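Local atomic coordinates of histone-lysine N-methyltransferase SETMAR (Homo sapiens, PDB entry 3BO5), a protein that methylates histone H3 on lysine through its SET domain and, fused to a mariner transposase, takes part in DNA double-strand break repair. Residues L209-V222 against L233-Y247. The protein carries 2 engineered substitutions. Sequence-based numbering, arbitrary orientation.
With ZN (zinc ion), chain E; SAH (S-adenosyl-L-homocysteine), chain F.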
loop_
_atom_site.group_PDB
_atom_site.type_symbol
_atom_site.label_atom_id
_atom_site.label_comp_id
_atom_site.label_asym_id
_atom_site.label_seq_id
_atom_site.Cartn_x
_atom_site.Cartn_y
_atom_site.Cartn_z
ATOM N N LEU A 209 7.652 1.720 -4.618
ATOM C CA LEU A 209 8.112 0.456 -4.051
ATOM C C LEU A 209 8.443 -0.558 -5.102
ATOM O O LEU A 209 7.552 -0.944 -5.904
ATOM C CB LEU A 209 7.042 -0.131 -3.193
ATOM C CG LEU A 209 6.786 0.714 -1.926
ATOM C CD1 LEU A 209 5.417 0.314 -1.312
ATOM C CD2 LEU A 209 7.966 0.658 -0.912
ATOM N N ASN A 210 9.701 -0.998 -5.087
ATOM C CA ASN A 210 10.065 -2.091 -5.995
ATOM C C ASN A 210 9.638 -3.458 -5.481
ATOM O O ASN A 210 9.269 -3.643 -4.303
ATOM C CB ASN A 210 11.577 -1.993 -6.303
ATOM C CG ASN A 210 11.869 -0.838 -7.200
ATOM O OD1 ASN A 210 11.150 -0.597 -8.164
ATOM N ND2 ASN A 210 12.966 -0.122 -6.917
ATOM N N HIS A 211 9.637 -4.448 -6.396
ATOM C CA HIS A 211 9.326 -5.792 -5.999
ATOM C C HIS A 211 10.559 -6.476 -5.414
ATOM O O HIS A 211 11.666 -6.285 -5.818
ATOM C CB HIS A 211 9.071 -6.581 -7.320
ATOM C CG HIS A 211 9.011 -8.042 -7.113
ATOM N ND1 HIS A 211 7.935 -8.660 -6.505
ATOM C CD2 HIS A 211 9.907 -9.022 -7.406
ATOM C CE1 HIS A 211 8.180 -9.968 -6.424
ATOM N NE2 HIS A 211 9.391 -10.200 -6.936
ATOM N N SER A 212 10.310 -7.352 -4.476
ATOM C CA SER A 212 11.323 -8.276 -4.084
ATOM C C SER A 212 10.723 -9.641 -3.915
ATOM O O SER A 212 9.609 -9.731 -3.441
ATOM C CB SER A 212 11.922 -7.835 -2.760
ATOM O OG SER A 212 12.859 -8.879 -2.345
ATOM N N CYS A 213 11.497 -10.701 -4.252
ATOM C CA CYS A 213 11.072 -12.061 -4.015
ATOM C C CYS A 213 11.102 -12.406 -2.524
ATOM O O CYS A 213 10.543 -13.416 -2.112
ATOM C CB CYS A 213 12.052 -12.953 -4.829
ATOM S SG CYS A 213 11.724 -12.745 -6.594
ATOM N N GLU A 214 11.841 -11.585 -1.769
ATOM C CA GLU A 214 11.921 -11.734 -0.315
ATOM C C GLU A 214 11.768 -10.341 0.231
ATOM O O GLU A 214 12.706 -9.733 0.719
ATOM C CB GLU A 214 13.265 -12.317 0.121
ATOM C CG GLU A 214 13.420 -13.763 -0.186
ATOM C CD GLU A 214 14.799 -14.303 0.222
ATOM O OE1 GLU A 214 15.515 -13.643 1.042
ATOM O OE2 GLU A 214 15.144 -15.390 -0.309
ATOM N N PRO A 215 10.537 -9.858 0.185
ATOM C CA PRO A 215 10.373 -8.446 0.497
ATOM C C PRO A 215 10.353 -8.184 1.958
ATOM O O PRO A 215 10.231 -9.091 2.770
ATOM C CB PRO A 215 8.985 -8.164 -0.067
ATOM C CG PRO A 215 8.256 -9.459 0.098
ATOM C CD PRO A 215 9.272 -10.482 -0.265
ATOM N N ASN A 216 10.325 -6.889 2.293
ATOM C CA ASN A 216 10.249 -6.556 3.725
ATOM C C ASN A 216 8.960 -5.903 4.149
ATOM O O ASN A 216 8.827 -5.532 5.315
ATOM C CB ASN A 216 11.448 -5.691 4.171
ATOM C CG ASN A 216 11.639 -4.440 3.369
ATOM O OD1 ASN A 216 10.740 -4.011 2.601
ATOM N ND2 ASN A 216 12.847 -3.803 3.504
ATOM N N LEU A 217 8.050 -5.744 3.189
ATOM C CA LEU A 217 6.689 -5.253 3.516
ATOM C C LEU A 217 5.667 -6.340 3.169
ATOM O O LEU A 217 5.834 -7.108 2.195
ATOM C CB LEU A 217 6.325 -4.040 2.689
ATOM C CG LEU A 217 7.267 -2.878 2.872
ATOM C CD1 LEU A 217 6.874 -1.753 1.912
ATOM C CD2 LEU A 217 7.368 -2.400 4.345
ATOM N N LEU A 218 4.582 -6.312 3.938
ATOM C CA LEU A 218 3.388 -7.071 3.678
ATOM C C LEU A 218 2.198 -6.141 3.430
ATOM O O LEU A 218 1.962 -5.284 4.241
ATOM C CB LEU A 218 3.022 -7.997 4.889
ATOM C CG LEU A 218 1.763 -8.825 4.754
ATOM C CD1 LEU A 218 1.796 -9.799 3.577
ATOM C CD2 LEU A 218 1.483 -9.596 6.121
ATOM N N MET A 219 1.433 -6.360 2.343
ATOM C CA MET A 219 0.280 -5.532 2.054
ATOM C C MET A 219 -1.009 -6.173 2.615
ATOM O O MET A 219 -1.278 -7.361 2.378
ATOM C CB MET A 219 0.113 -5.442 0.536
ATOM C CG MET A 219 -1.032 -4.418 0.191
ATOM S SD MET A 219 -1.200 -4.363 -1.602
ATOM C CE MET A 219 0.135 -3.214 -2.003
ATOM N N ILE A 220 -1.770 -5.392 3.386
ATOM C CA ILE A 220 -3.003 -5.832 3.971
ATOM C C ILE A 220 -4.112 -4.887 3.523
ATOM O O ILE A 220 -3.948 -3.690 3.669
ATOM C CB ILE A 220 -2.890 -5.664 5.543
ATOM C CG1 ILE A 220 -1.782 -6.562 6.081
ATOM C CG2 ILE A 220 -4.167 -6.128 6.238
ATOM C CD1 ILE A 220 -1.881 -7.941 5.581
ATOM N N PRO A 221 -5.248 -5.420 2.980
ATOM C CA PRO A 221 -6.394 -4.488 2.720
ATOM C C PRO A 221 -6.974 -4.040 4.045
ATOM O O PRO A 221 -7.296 -4.869 4.903
ATOM C CB PRO A 221 -7.404 -5.377 1.945
ATOM C CG PRO A 221 -6.617 -6.631 1.508
ATOM C CD PRO A 221 -5.515 -6.799 2.548
ATOM N N VAL A 222 -7.009 -2.719 4.254
ATOM C CA VAL A 222 -7.510 -2.192 5.507
ATOM C C VAL A 222 -8.679 -1.259 5.183
ATOM O O VAL A 222 -8.501 -0.284 4.451
ATOM C CB VAL A 222 -6.405 -1.435 6.264
ATOM C CG1 VAL A 222 -7.033 -0.752 7.488
ATOM C CG2 VAL A 222 -5.297 -2.418 6.709
ATOM N N LEU A 233 0.837 -1.126 3.671
ATOM C CA LEU A 233 2.084 -1.960 3.699
ATOM C C LEU A 233 2.633 -1.780 5.107
ATOM O O LEU A 233 2.783 -0.650 5.602
ATOM C CB LEU A 233 3.152 -1.443 2.729
ATOM C CG LEU A 233 2.591 -1.804 1.343
ATOM C CD1 LEU A 233 2.341 -0.695 0.372
ATOM C CD2 LEU A 233 3.110 -3.104 0.816
ATOM N N PHE A 234 2.835 -2.953 5.739
ATOM C CA PHE A 234 3.454 -3.008 7.092
ATOM C C PHE A 234 4.789 -3.672 7.020
ATOM O O PHE A 234 5.026 -4.536 6.170
ATOM C CB PHE A 234 2.548 -3.817 8.058
ATOM C CG PHE A 234 1.206 -3.174 8.338
ATOM C CD1 PHE A 234 1.025 -2.392 9.455
ATOM C CD2 PHE A 234 0.138 -3.433 7.482
ATOM C CE1 PHE A 234 -0.230 -1.823 9.713
ATOM C CE2 PHE A 234 -1.101 -2.813 7.692
ATOM C CZ PHE A 234 -1.296 -2.043 8.778
ATOM N N ALA A 235 5.695 -3.270 7.922
ATOM C CA ALA A 235 6.998 -3.942 7.923
ATOM C C ALA A 235 6.842 -5.391 8.349
ATOM O O ALA A 235 6.268 -5.656 9.414
ATOM C CB ALA A 235 7.941 -3.199 8.905
ATOM N N ALA A 236 7.385 -6.312 7.531
ATOM C CA ALA A 236 7.272 -7.749 7.800
ATOM C C ALA A 236 8.410 -8.218 8.756
ATOM O O ALA A 236 8.412 -9.366 9.286
ATOM C CB ALA A 236 7.342 -8.511 6.525
ATOM N N LYS A 237 9.385 -7.353 8.893
ATOM C CA LYS A 237 10.605 -7.606 9.697
ATOM C C LYS A 237 11.164 -6.257 10.129
ATOM O O LYS A 237 10.725 -5.230 9.620
ATOM C CB LYS A 237 11.644 -8.421 8.912
ATOM C CG LYS A 237 11.995 -7.850 7.559
ATOM C CD LYS A 237 12.588 -8.966 6.632
ATOM C CE LYS A 237 11.546 -9.712 5.760
ATOM N NZ LYS A 237 12.271 -10.875 5.068
ATOM N N ASP A 238 12.141 -6.200 11.024
ATOM C CA ASP A 238 12.761 -4.919 11.298
ATOM C C ASP A 238 13.504 -4.453 10.032
ATOM O O ASP A 238 14.226 -5.265 9.393
ATOM C CB ASP A 238 13.818 -5.067 12.402
ATOM C CG ASP A 238 13.226 -5.265 13.783
ATOM O OD1 ASP A 238 11.994 -5.079 14.018
ATOM O OD2 ASP A 238 14.016 -5.661 14.698
ATOM N N ILE A 239 13.305 -3.210 9.682
ATOM C CA ILE A 239 13.952 -2.625 8.474
ATOM C C ILE A 239 14.911 -1.536 8.962
ATOM O O ILE A 239 14.561 -0.700 9.782
ATOM C CB ILE A 239 12.840 -1.996 7.611
ATOM C CG1 ILE A 239 11.853 -3.124 7.232
ATOM C CG2 ILE A 239 13.478 -1.274 6.404
ATOM C CD1 ILE A 239 10.574 -2.625 6.532
ATOM N N VAL A 240 16.134 -1.577 8.447
ATOM C CA VAL A 240 17.154 -0.735 9.026
ATOM C C VAL A 240 17.291 0.536 8.242
ATOM O O VAL A 240 16.815 0.626 7.099
ATOM C CB VAL A 240 18.513 -1.516 9.054
ATOM C CG1 VAL A 240 18.323 -2.743 9.865
ATOM C CG2 VAL A 240 19.099 -1.789 7.620
ATOM N N PRO A 241 17.976 1.558 8.790
ATOM C CA PRO A 241 18.116 2.760 8.013
ATOM C C PRO A 241 18.774 2.518 6.645
ATOM O O PRO A 241 19.728 1.747 6.522
ATOM C CB PRO A 241 18.993 3.660 8.906
ATOM C CG PRO A 241 18.644 3.146 10.328
ATOM C CD PRO A 241 18.594 1.647 10.137
ATOM N N GLU A 242 18.220 3.185 5.636
ATOM C CA GLU A 242 18.687 3.117 4.238
ATOM C C GLU A 242 18.281 1.823 3.540
ATOM O O GLU A 242 18.582 1.682 2.344
ATOM C CB GLU A 242 20.192 3.371 4.050
ATOM C CG GLU A 242 20.544 4.820 4.391
ATOM C CD GLU A 242 22.047 5.205 4.219
ATOM O OE1 GLU A 242 22.825 4.442 3.651
ATOM O OE2 GLU A 242 22.441 6.264 4.746
ATOM N N GLU A 243 17.568 0.962 4.231
ATOM C CA GLU A 243 17.168 -0.299 3.628
ATOM C C GLU A 243 16.064 0.066 2.649
ATOM O O GLU A 243 15.066 0.743 3.013
ATOM C CB GLU A 243 16.592 -1.289 4.658
ATOM C CG GLU A 243 16.354 -2.656 4.047
ATOM C CD GLU A 243 16.015 -3.694 5.072
ATOM O OE1 GLU A 243 16.443 -3.530 6.244
ATOM O OE2 GLU A 243 15.357 -4.714 4.728
ATOM N N GLU A 244 16.191 -0.504 1.468
ATOM C CA GLU A 244 15.128 -0.327 0.459
ATOM C C GLU A 244 13.871 -1.090 0.853
ATOM O O GLU A 244 13.936 -2.195 1.427
ATOM C CB GLU A 244 15.550 -0.856 -0.892
ATOM C CG GLU A 244 14.421 -0.735 -1.966
ATOM C CD GLU A 244 14.909 -1.023 -3.378
ATOM O OE1 GLU A 244 16.049 -1.579 -3.548
ATOM O OE2 GLU A 244 14.145 -0.736 -4.350
ATOM N N LEU A 245 12.724 -0.444 0.608
ATOM C CA LEU A 245 11.406 -1.003 0.995
ATOM C C LEU A 245 10.853 -1.733 -0.237
ATOM O O LEU A 245 10.946 -1.173 -1.360
ATOM C CB LEU A 245 10.477 0.143 1.373
ATOM C CG LEU A 245 10.977 0.915 2.610
ATOM C CD1 LEU A 245 10.194 2.199 2.738
ATOM C CD2 LEU A 245 10.811 0.080 3.880
ATOM N N SER A 246 10.318 -2.916 -0.034
ATOM C CA SER A 246 9.827 -3.709 -1.190
ATOM C C SER A 246 8.632 -4.492 -0.803
ATOM O O SER A 246 8.426 -4.826 0.385
ATOM C CB SER A 246 10.923 -4.635 -1.617
ATOM O OG SER A 246 11.303 -5.533 -0.568
ATOM N N TYR A 247 7.809 -4.865 -1.788
ATOM C CA TYR A 247 6.785 -5.860 -1.478
ATOM C C TYR A 247 6.716 -6.831 -2.664
ATOM O O TYR A 247 7.398 -6.619 -3.672
ATOM C CB TYR A 247 5.387 -5.274 -1.262
ATOM C CG TYR A 247 4.639 -4.565 -2.385
ATOM C CD1 TYR A 247 3.694 -5.237 -3.159
ATOM C CD2 TYR A 247 4.795 -3.148 -2.584
ATOM C CE1 TYR A 247 2.913 -4.550 -4.079
ATOM C CE2 TYR A 247 4.005 -2.464 -3.519
ATOM C CZ TYR A 247 3.096 -3.185 -4.259
ATOM O OH TYR A 247 2.219 -2.593 -5.148
HETATM ZN ZN ZN E . 13.651 -11.451 -7.338
HETATM N N SAH F . 11.178 1.505 -10.309
HETATM C CA SAH F . 9.864 2.212 -10.452
HETATM C CB SAH F . 9.011 2.130 -9.164
HETATM C CG SAH F . 8.319 0.756 -9.102
HETATM S SD SAH F . 7.052 0.580 -10.392
HETATM C C SAH F . 10.141 3.674 -10.869
HETATM O O SAH F . 11.269 4.029 -11.196
HETATM O OXT SAH F . 9.158 4.485 -10.847
HETATM C "C5'" SAH F . 7.511 -1.030 -11.064
HETATM C "C4'" SAH F . 8.697 -1.005 -12.025
HETATM O "O4'" SAH F . 9.936 -0.894 -11.318
HETATM C "C3'" SAH F . 8.848 -2.273 -12.814
HETATM O "O3'" SAH F . 7.999 -2.250 -13.995
HETATM C "C2'" SAH F . 10.306 -2.307 -13.167
HETATM O "O2'" SAH F . 10.649 -1.309 -14.147
HETATM C "C1'" SAH F . 10.912 -1.793 -11.876
HETATM N N9 SAH F . 11.106 -2.854 -10.867
HETATM C C8 SAH F . 10.485 -2.985 -9.628
HETATM N N7 SAH F . 11.009 -4.020 -9.000
HETATM C C5 SAH F . 11.983 -4.556 -9.766
HETATM C C6 SAH F . 12.805 -5.685 -9.564
HETATM N N6 SAH F . 12.858 -6.435 -8.461
HETATM N N1 SAH F . 13.660 -5.974 -10.622
HETATM C C2 SAH F . 13.689 -5.225 -11.757
HETATM N N3 SAH F . 12.922 -4.101 -11.988
HETATM C C4 SAH F . 12.040 -3.861 -10.977
HETATM O O HOH W 1 11.730 0.271 -3.494
HETATM O O HOH W 2 11.042 -11.771 2.803
#
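ND2 of N216 is held by two acceptors, the backbone O of E244 (2.8 Å) and, nearly in the amide plane, OE2 of E243, which is met from above its carboxylate plane; OD1 of N216 accepts the backbone N of S246 at 2.9 Å. A chi1 of 55° tucks CG over the residue's own backbone and turns the amide to the backbone of 244-246. The backbone O of N216 takes an almost straight bond from A236 N (2.8 Å, 177°). Shortening N216 to an alanine is likely to leave S246 N and E244 O without their side-chain partner and the E243 carboxylate without one of its two holds. E243 OE1 accepts V240 N across the type II turn. Beyond N216, L218 and F234 form a hydrogen-bonded antiparallel pair in the hairpin of strands 217-223 and 230-235. On the apolar side, L209 CD1 meets L233 CD1 tip to tip (3.6 Å) and also the edge of the Y247 ring, whereas M219, kinked at its thioether (chi3 -82°), lays CE over a face of that ring, 4.0 Å from the centroid, in a CH-pi contact. The hydroxyl of Y247 bonds R264. N210 ND2, which also bonds W138 O, donates to E244 OE2 (2.9 Å), while E244 OE1 makes a salt bridge with K136. Y247 N bonds N210 O, and S212 N bonds Y247 O (3.1 Å). H211, beside zinc-binding C213, pairs its backbone N and O with N7 and N6 of S-adenosyl-L-homocysteine. The buried N216 thus joins the hairpin's end to 244-246, whose strand runs parallel beside cofactor-binding 210-211 in the SET domain.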